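Local coordinates for protein putative acyl-CoA thioester hydrolase YbhC (Escherichia coli K-12, PDB 3GRH) that is a putative thioesterase of the outer membrane that belongs to the pectinesterase family yet neither binds pectin nor shows pectinesterase activity, at residues A50-F54 with G286-F290. Residues are numbered along the deposited sequence; the frame is centred on the assembly and turned at random.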
ATOM      1  N   ALA A  50      11.051  -9.778  -6.858  1.00 11.92           N
ATOM      2  CA  ALA A  50      11.345  -8.688  -6.023  1.00 13.09           C
ATOM      3  C   ALA A  50      12.598  -7.987  -6.434  1.00 11.26           C
ATOM      4  O   ALA A  50      12.641  -6.797  -6.411  1.00 14.92           O
ATOM      5  CB  ALA A  50      11.418  -9.195  -4.532  1.00 14.49           C
ATOM      6  N   GLN A  51      13.630  -8.707  -6.918  1.00 12.65           N
ATOM      7  CA  GLN A  51      14.863  -8.074  -7.318  1.00 14.03           C
ATOM      8  C   GLN A  51      14.732  -7.097  -8.489  1.00 14.67           C
ATOM      9  O   GLN A  51      15.531  -6.158  -8.657  1.00 16.85           O
ATOM     10  CB  GLN A  51      15.953  -9.102  -7.563  1.00 14.41           C
ATOM     11  CG  GLN A  51      15.781  -9.987  -8.733  1.00 15.15           C
ATOM     12  CD  GLN A  51      16.836 -11.102  -8.827  1.00 19.82           C
ATOM     13  OE1 GLN A  51      16.492 -12.289  -8.898  1.00 21.65           O
ATOM     14  NE2 GLN A  51      18.112 -10.719  -8.842  1.00 24.29           N
ATOM     15  N   HIS A  52      13.778  -7.341  -9.385  1.00 12.29           N
ATOM     16  CA  HIS A  52      13.507  -6.393 -10.443  1.00 11.67           C
ATOM     17  C   HIS A  52      12.708  -5.242  -9.995  1.00 10.68           C
ATOM     18  O   HIS A  52      12.965  -4.054 -10.356  1.00 10.04           O
ATOM     19  CB  HIS A  52      12.823  -7.154 -11.631  1.00 12.37           C
ATOM     20  CG  HIS A  52      13.781  -7.955 -12.449  1.00 16.74           C
ATOM     21  ND1 HIS A  52      14.161  -9.229 -12.090  1.00 19.10           N
ATOM     22  CD2 HIS A  52      14.403  -7.694 -13.624  1.00 21.73           C
ATOM     23  CE1 HIS A  52      15.013  -9.705 -12.978  1.00 18.68           C
ATOM     24  NE2 HIS A  52      15.175  -8.802 -13.926  1.00 20.89           N
ATOM     25  N   TYR A  53      11.747  -5.507  -9.119  1.00 10.13           N
ATOM     26  CA  TYR A  53      10.940  -4.370  -8.566  1.00  8.72           C
ATOM     27  C   TYR A  53      11.744  -3.446  -7.718  1.00  9.41           C
ATOM     28  O   TYR A  53      11.450  -2.259  -7.614  1.00 11.14           O
ATOM     29  CB  TYR A  53       9.696  -4.850  -7.766  1.00  8.05           C
ATOM     30  CG  TYR A  53       8.509  -5.252  -8.581  1.00  6.50           C
ATOM     31  CD1 TYR A  53       8.501  -6.423  -9.296  1.00  8.42           C
ATOM     32  CD2 TYR A  53       7.384  -4.465  -8.646  1.00  5.05           C
ATOM     33  CE1 TYR A  53       7.475  -6.775 -10.109  1.00  7.59           C
ATOM     34  CE2 TYR A  53       6.340  -4.838  -9.417  1.00  5.08           C
ATOM     35  CZ  TYR A  53       6.373  -6.000 -10.174  1.00  6.58           C
ATOM     36  OH  TYR A  53       5.308  -6.326 -11.012  1.00  6.03           O
ATOM     37  N   PHE A  54      12.825  -3.995  -7.132  1.00  9.58           N
ATOM     38  CA  PHE A  54      13.649  -3.250  -6.192  1.00 10.10           C
ATOM     39  C   PHE A  54      14.965  -2.780  -6.788  1.00 11.18           C
ATOM     40  O   PHE A  54      15.834  -2.309  -6.085  1.00  9.38           O
ATOM     41  CB  PHE A  54      13.890  -4.049  -4.924  1.00 11.24           C
ATOM     42  CG  PHE A  54      12.690  -4.208  -4.039  1.00 10.52           C
ATOM     43  CD1 PHE A  54      11.616  -3.388  -4.120  1.00 10.53           C
ATOM     44  CD2 PHE A  54      12.741  -5.132  -3.034  1.00 13.18           C
ATOM     45  CE1 PHE A  54      10.513  -3.539  -3.227  1.00 11.49           C
ATOM     46  CE2 PHE A  54      11.699  -5.280  -2.195  1.00 11.87           C
ATOM     47  CZ  PHE A  54      10.590  -4.448  -2.311  1.00 11.60           C
ATOM     48  N   GLY A 286       4.513   3.819  -7.007  1.00 12.72           N
ATOM     49  CA  GLY A 286       5.672   3.342  -6.264  1.00 10.95           C
ATOM     50  C   GLY A 286       5.795   1.872  -6.595  1.00  9.62           C
ATOM     51  O   GLY A 286       4.849   1.243  -7.080  1.00 11.25           O
ATOM     52  N   ALA A 287       6.973   1.317  -6.334  1.00  8.92           N
ATOM     53  CA  ALA A 287       7.234  -0.052  -6.516  1.00  7.94           C
ATOM     54  C   ALA A 287       7.021  -0.733  -5.163  1.00  8.77           C
ATOM     55  O   ALA A 287       7.764  -0.413  -4.177  1.00 11.30           O
ATOM     56  CB  ALA A 287       8.628  -0.218  -6.911  1.00  8.55           C
ATOM     57  N   VAL A 288       6.051  -1.619  -5.082  1.00  7.25           N
ATOM     58  CA  VAL A 288       5.699  -2.244  -3.795  1.00  6.85           C
ATOM     59  C   VAL A 288       5.670  -3.722  -4.006  1.00  6.99           C
ATOM     60  O   VAL A 288       5.010  -4.189  -4.934  1.00  8.10           O
ATOM     61  CB  VAL A 288       4.333  -1.806  -3.251  1.00  8.30           C
ATOM     62  CG1 VAL A 288       4.192  -2.326  -1.788  1.00  9.16           C
ATOM     63  CG2 VAL A 288       4.222  -0.274  -3.335  1.00 11.01           C
ATOM     64  N   VAL A 289       6.329  -4.492  -3.145  1.00  5.79           N
ATOM     65  CA  VAL A 289       6.286  -5.941  -3.129  1.00  5.24           C
ATOM     66  C   VAL A 289       5.541  -6.389  -1.897  1.00  6.23           C
ATOM     67  O   VAL A 289       5.901  -5.939  -0.821  1.00  7.32           O
ATOM     68  CB  VAL A 289       7.673  -6.537  -3.186  1.00  4.97           C
ATOM     69  CG1 VAL A 289       7.592  -8.067  -2.949  1.00  8.26           C
ATOM     70  CG2 VAL A 289       8.439  -6.245  -4.501  1.00  6.30           C
ATOM     71  N   PHE A 290       4.506  -7.199  -2.066  1.00  6.90           N
ATOM     72  CA  PHE A 290       3.706  -7.775  -0.973  1.00  7.39           C
ATOM     73  C   PHE A 290       4.040  -9.223  -0.955  1.00 10.50           C
ATOM     74  O   PHE A 290       3.779  -9.906  -1.928  1.00 12.21           O
ATOM     75  CB  PHE A 290       2.224  -7.630  -1.299  1.00  9.60           C
ATOM     76  CG  PHE A 290       1.755  -6.229  -1.379  1.00  8.67           C
ATOM     77  CD1 PHE A 290       1.342  -5.605  -0.213  1.00 10.73           C
ATOM     78  CD2 PHE A 290       1.676  -5.548  -2.578  1.00 10.05           C
ATOM     79  CE1 PHE A 290       0.878  -4.329  -0.228  1.00  9.11           C
ATOM     80  CE2 PHE A 290       1.211  -4.235  -2.568  1.00 10.52           C
ATOM     81  CZ  PHE A 290       0.850  -3.640  -1.366  1.00 10.83           C
TER
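The short helix 50-53, from the N-terminal part of the chain, lies against the outer surface of the right-handed parallel beta-helix, where Tyr53 and Phe54 both pack against Val289 of strand 287-291. Val289 CG2 is the point on which Ala50, Tyr53 and Phe54 converge. It sits over a face of the Phe54 ring, 4.0 Å from the centroid and 29° off the normal, and Phe54 CZ lies 3.6 Å from Val289 CG2. Tyr53 CB meets Val289 CG2 at 3.8 Å, and Ala50 CB lies 4.2 Å from the same CG2. With CG1 anti to the backbone N (chi1 171°), Val289 CG2 lies anti to the carbonyl carbon and is the branch turned to the helix. In the pectinesterase fold, parallel strands such as 287-291 stack coil upon coil; here Ala287 and Val289 face outward to the helix while Val288 points into the solenoid. Ala287 CB packs on the carbonyl of Tyr53, 3.6 Å from Tyr53 O. No hydrogen bond joins the two segments, but Tyr53 OH bonds to Gln351 and Phe54 O to Arg267, both on parallel strands of this face. A leucine here, in place of Phe54, has no ring to offer the Val289 methyl or Trp64, and would probably leave a gap beside Leu269.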